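PDB 3HQX: UPF0345 protein ACIAD0356 from Acinetobacter sp. ADP1, which probably catalyses the reversible phosphorolysis of diverse purine and pyrimidine nucleosides, giving the free base and alpha-D-ribose 1-phosphate. Local coordinates for residues L51-H56 / S93-E98; V70-S75 / Q85-P90. One frame throughout, in Å; residues are numbered along the deposited sequence.

Contact 1. Residues L51-H56 / S93-E98; sequences LTFETH and SLFKIE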
# COMPACT_ATOMS: atom_id res chain seq x y z
N LEU A 51 -12.34 12.49 2.92
CA LEU A 51 -11.27 12.27 3.85
C LEU A 51 -10.43 13.54 4.01
O LEU A 51 -9.97 14.11 3.01
CB LEU A 51 -10.41 11.10 3.40
CG LEU A 51 -11.18 9.83 3.05
CD1 LEU A 51 -10.08 8.82 2.65
CD2 LEU A 51 -12.08 9.35 4.26
N THR A 52 -10.18 13.97 5.25
CA THR A 52 -9.41 15.22 5.50
C THR A 52 -7.96 14.90 5.81
O THR A 52 -7.68 14.15 6.75
CB THR A 52 -10.01 16.14 6.64
OG1 THR A 52 -11.37 16.51 6.34
CG2 THR A 52 -9.24 17.43 6.75
N PHE A 53 -7.03 15.53 5.07
CA PHE A 53 -5.63 15.53 5.40
C PHE A 53 -5.16 16.92 5.68
O PHE A 53 -5.63 17.87 5.03
CB PHE A 53 -4.82 15.01 4.23
CG PHE A 53 -5.10 13.59 3.88
CD1 PHE A 53 -4.39 12.60 4.50
CD2 PHE A 53 -6.10 13.26 2.99
CE1 PHE A 53 -4.65 11.28 4.17
CE2 PHE A 53 -6.35 11.98 2.67
CZ PHE A 53 -5.62 10.99 3.23
N GLU A 54 -4.25 17.04 6.67
CA GLU A 54 -3.72 18.33 7.11
C GLU A 54 -2.22 18.44 6.85
O GLU A 54 -1.45 17.45 7.04
CB GLU A 54 -4.08 18.59 8.60
CG GLU A 54 -5.59 18.55 8.82
CD GLU A 54 -6.03 18.90 10.23
OE1 GLU A 54 -5.17 19.38 10.98
OE2 GLU A 54 -7.23 18.67 10.56
N THR A 55 -1.79 19.59 6.36
CA THR A 55 -0.39 19.73 5.98
C THR A 55 0.36 20.62 6.94
O THR A 55 -0.20 21.58 7.43
CB THR A 55 -0.29 20.37 4.58
OG1 THR A 55 -0.97 21.64 4.59
CG2 THR A 55 -0.91 19.45 3.58
N HIS A 56 1.62 20.28 7.23
CA HIS A 56 2.56 21.20 7.86
C HIS A 56 3.36 21.84 6.72
O HIS A 56 3.10 22.97 6.37
CB HIS A 56 3.39 20.45 8.88
CG HIS A 56 2.60 19.99 10.06
ND1 HIS A 56 3.17 19.35 11.14
CD2 HIS A 56 1.28 20.13 10.35
CE1 HIS A 56 2.23 19.09 12.04
NE2 HIS A 56 1.07 19.53 11.57
N SER A 93 -2.14 23.87 6.02
CA SER A 93 -3.47 23.90 5.45
C SER A 93 -4.03 22.48 5.47
O SER A 93 -3.64 21.68 6.34
CB SER A 93 -3.38 24.48 4.02
OG SER A 93 -4.65 24.76 3.48
N LEU A 94 -4.96 22.21 4.56
CA LEU A 94 -5.67 20.93 4.49
C LEU A 94 -6.32 20.73 3.13
O LEU A 94 -6.47 21.66 2.32
CB LEU A 94 -6.76 20.82 5.57
CG LEU A 94 -8.03 21.68 5.54
CD1 LEU A 94 -8.96 21.27 4.52
CD2 LEU A 94 -8.76 21.59 6.88
N PHE A 95 -6.72 19.49 2.90
CA PHE A 95 -7.53 19.14 1.75
C PHE A 95 -8.47 18.00 2.12
O PHE A 95 -8.17 17.25 3.03
CB PHE A 95 -6.66 18.85 0.50
CG PHE A 95 -5.83 17.59 0.56
CD1 PHE A 95 -6.32 16.43 0.02
CD2 PHE A 95 -4.58 17.58 1.09
CE1 PHE A 95 -5.57 15.29 -0.03
CE2 PHE A 95 -3.81 16.41 1.03
CZ PHE A 95 -4.33 15.28 0.49
N LYS A 96 -9.59 17.91 1.41
CA LYS A 96 -10.62 16.91 1.64
C LYS A 96 -10.86 16.22 0.33
O LYS A 96 -11.15 16.89 -0.66
CB LYS A 96 -11.91 17.55 2.13
CG LYS A 96 -11.74 18.43 3.39
CD LYS A 96 -13.08 18.91 3.95
CE LYS A 96 -12.88 19.53 5.28
NZ LYS A 96 -11.73 20.48 5.21
N ILE A 97 -10.68 14.90 0.32
CA ILE A 97 -10.61 14.13 -0.89
C ILE A 97 -11.64 13.01 -0.88
O ILE A 97 -11.89 12.36 0.16
CB ILE A 97 -9.17 13.61 -1.11
CG1 ILE A 97 -9.02 12.89 -2.47
CG2 ILE A 97 -8.73 12.68 0.04
CD1 ILE A 97 -7.53 12.80 -2.97
N GLU A 98 -12.27 12.81 -2.03
CA GLU A 98 -13.22 11.70 -2.22
C GLU A 98 -12.89 10.96 -3.52
O GLU A 98 -12.39 11.55 -4.48
CB GLU A 98 -14.69 12.17 -2.15
CG GLU A 98 -14.92 13.50 -2.72
CD GLU A 98 -16.34 14.03 -2.51
OE1 GLU A 98 -16.78 14.19 -1.36
OE2 GLU A 98 -17.00 14.28 -3.50
O HOH W 1 -2.36 22.11 9.10
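Residues 51-54 and 94-98 run antiparallel at 153°, Leu-51 and Phe-53 forming hydrogen-bonded pairs with Ile-97 and Phe-95, while Thr-52 and Glu-54 face Lys-96 and Leu-94 in non-hydrogen-bonded pairs. Beyond the strand pairing, Thr-55 N still reaches Ser-93 O at 2.8 Å, approaching from above the carbonyl plane. Ser-93 N in turn is gripped by Thr-55 OG1 at 2.9 Å and only weakly by Thr-55 O. That hydroxyl lies between backbone N and carbonyl carbon (chi1 57°), a rotation that also lets it bond to Pro-90 O. A water bridges Thr-55 O and Ser-93 O, donating to both.

This ladder forms one margin of the four-stranded sheet of a cupin barrel (jelly roll), with strand 51-54 outermost within the chain. On the inward face the rings of Phe-53 and Phe-95 are nearly parallel, planes 23° apart, but offset enough that little of one ring lies above the other. What lies over the Phe-95 face is instead Phe-53 CB, in a CH-pi contact 4.0 Å from the ring centroid. Ile-97 CG2 meets the edge of the Phe-53 ring, 3.6 Å from Phe-53 CE2, and Phe-22 meets the Phe-53 ring edge-to-face. On the other face Thr-52 and Lys-96 lie side by side, the lysine's CG and CE both 3.5 Å from Thr-52 OG1.

Contact 2. Residues V70-S75 / Q85-P90; sequences VKIADS and QSFYVP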
# COMPACT_ATOMS: atom_id res chain seq x y z
N VAL A 70 -11.50 16.93 -4.98
CA VAL A 70 -10.80 17.49 -3.82
C VAL A 70 -11.22 18.92 -3.57
O VAL A 70 -11.32 19.70 -4.50
CB VAL A 70 -9.26 17.49 -4.05
CG1 VAL A 70 -8.56 17.92 -2.80
CG2 VAL A 70 -8.78 16.10 -4.42
N LYS A 71 -11.40 19.25 -2.29
CA LYS A 71 -11.54 20.64 -1.87
C LYS A 71 -10.29 20.99 -1.15
O LYS A 71 -9.97 20.39 -0.06
CB LYS A 71 -12.69 20.82 -0.90
CG LYS A 71 -14.01 20.72 -1.55
CD LYS A 71 -15.08 21.17 -0.59
CE LYS A 71 -16.42 21.26 -1.29
NZ LYS A 71 -16.92 19.96 -1.83
N ILE A 72 -9.58 21.97 -1.71
CA ILE A 72 -8.28 22.38 -1.20
C ILE A 72 -8.37 23.62 -0.35
O ILE A 72 -8.96 24.65 -0.78
CB ILE A 72 -7.28 22.66 -2.34
CG1 ILE A 72 -7.12 21.40 -3.20
CG2 ILE A 72 -5.95 23.06 -1.78
CD1 ILE A 72 -6.41 21.64 -4.55
N ALA A 73 -7.73 23.56 0.82
CA ALA A 73 -7.58 24.73 1.65
C ALA A 73 -8.98 25.21 2.00
O ALA A 73 -9.81 24.39 2.45
CB ALA A 73 -6.74 25.80 0.93
N ASP A 74 -9.28 26.50 1.80
CA ASP A 74 -10.63 27.00 2.08
C ASP A 74 -11.48 27.20 0.82
O ASP A 74 -12.39 28.02 0.81
CB ASP A 74 -10.56 28.28 2.93
CG ASP A 74 -10.18 27.98 4.39
OD1 ASP A 74 -9.73 26.84 4.67
OD2 ASP A 74 -10.34 28.88 5.26
N SER A 75 -11.20 26.44 -0.24
CA SER A 75 -12.08 26.42 -1.40
C SER A 75 -13.40 25.76 -1.03
O SER A 75 -13.43 24.86 -0.20
CB SER A 75 -11.45 25.65 -2.57
OG SER A 75 -12.44 25.38 -3.56
N GLN A 85 -2.49 14.12 -13.47
CA GLN A 85 -2.65 15.46 -12.95
C GLN A 85 -2.20 15.54 -11.51
O GLN A 85 -2.23 14.54 -10.79
CB GLN A 85 -4.11 15.83 -13.08
CG GLN A 85 -4.56 15.90 -14.51
CD GLN A 85 -6.00 16.32 -14.70
OE1 GLN A 85 -6.89 15.88 -13.97
NE2 GLN A 85 -6.26 17.11 -15.77
N SER A 86 -1.82 16.74 -11.09
CA SER A 86 -1.42 17.05 -9.73
C SER A 86 -2.20 18.20 -9.16
O SER A 86 -2.82 19.02 -9.91
CB SER A 86 0.07 17.39 -9.65
OG SER A 86 0.88 16.29 -10.04
N PHE A 87 -2.21 18.27 -7.82
CA PHE A 87 -2.66 19.48 -7.14
C PHE A 87 -1.70 19.86 -6.03
O PHE A 87 -0.99 19.04 -5.49
CB PHE A 87 -4.12 19.41 -6.67
CG PHE A 87 -4.41 18.34 -5.66
CD1 PHE A 87 -4.24 18.60 -4.30
CD2 PHE A 87 -4.84 17.08 -6.05
CE1 PHE A 87 -4.56 17.61 -3.34
CE2 PHE A 87 -5.11 16.12 -5.15
CZ PHE A 87 -4.98 16.37 -3.78
N TYR A 88 -1.66 21.16 -5.75
CA TYR A 88 -0.77 21.72 -4.73
C TYR A 88 -1.56 22.08 -3.48
O TYR A 88 -2.61 22.71 -3.58
CB TYR A 88 -0.10 22.97 -5.29
CG TYR A 88 0.80 23.68 -4.32
CD1 TYR A 88 2.09 23.23 -4.08
CD2 TYR A 88 0.36 24.81 -3.64
CE1 TYR A 88 2.93 23.87 -3.17
CE2 TYR A 88 1.19 25.48 -2.73
CZ TYR A 88 2.46 25.00 -2.50
OH TYR A 88 3.29 25.69 -1.62
N VAL A 89 -1.00 21.74 -2.31
CA VAL A 89 -1.60 22.09 -1.04
C VAL A 89 -0.60 22.93 -0.29
O VAL A 89 0.51 22.50 -0.04
CB VAL A 89 -1.99 20.84 -0.23
CG1 VAL A 89 -2.83 21.20 1.03
CG2 VAL A 89 -2.73 19.80 -1.17
N PRO A 90 -0.98 24.17 0.05
CA PRO A 90 -0.08 24.98 0.86
C PRO A 90 0.27 24.35 2.20
O PRO A 90 -0.45 23.48 2.70
CB PRO A 90 -0.85 26.29 1.07
CG PRO A 90 -2.21 26.12 0.46
CD PRO A 90 -2.31 24.77 -0.12
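The two facing sheets of the barrel meet here through apolar side chains: strand 67-72 belongs to the four-stranded sheet, strand 86-89 is the outermost member of the six-stranded one within the chain. Their short axes pass 8.8 Å apart at 32°, too far for backbone pairing, and no hydrogen bond joins the segments.

Phe-87 spans much of that distance. With chi1 at 62° its ring extends across to strand 67-72, where it meets Val-70, whose side chain comes from the opposite direction. Both Val-70 methyls come down on the same side of the ring, toward its CZ end: CG1 lies over the face, 4.0 Å from Phe-87 CZ, and CG2 comes to 3.7 Å from Phe-87 CE2. Ile-72 reaches the other end of the residue, nearer the backbone. Its CD1 approaches obliquely, 3.7 Å from Phe-87 CD1 and 3.8 Å from Phe-87 CB, while its other branch, CG2, rests 3.8 Å from Tyr-88 O and more loosely against Pro-90 CD. Just past Ile-72 the chain reverses in a type II' turn closed by Ser-75 N on Ile-72 O, with Ala-73 at its second position.

Phe-81 and Phe-95 also meet the Phe-87 ring, the latter edge-to-face, and the Phe-87 side chain also touches Met-61 of strand 59-63. Apart from the brush of Ile-72 CG2 against Tyr-88 O, the contacts across the pair are between carbon atoms; no hydrogen bond directs the pairing of these two segments, whose cohesion is dispersive and hydrophobic.

Overall arrangement
Contact 1 pairs two strands within one sheet, and contact 2 packs that sheet against the other; their centres lie about 8 Å apart, on the same side of the chain's centre. Strands 94-98 and 67-72 are sheet neighbours, with Leu-94 O hydrogen-bonded to Ala-73 N at 2.7 Å. A second hydrogen bond ties the contacts where strand 86-89 leaves toward 94-98, Thr-55 OG1 and Pro-90 O also being 2.7 Å apart. In the apolar interior the Phe-95 and Phe-87 pair joins contact 1 to contact 2. No substrate-binding residue is identified in either contact; both are described here as packing of the cupin scaffold.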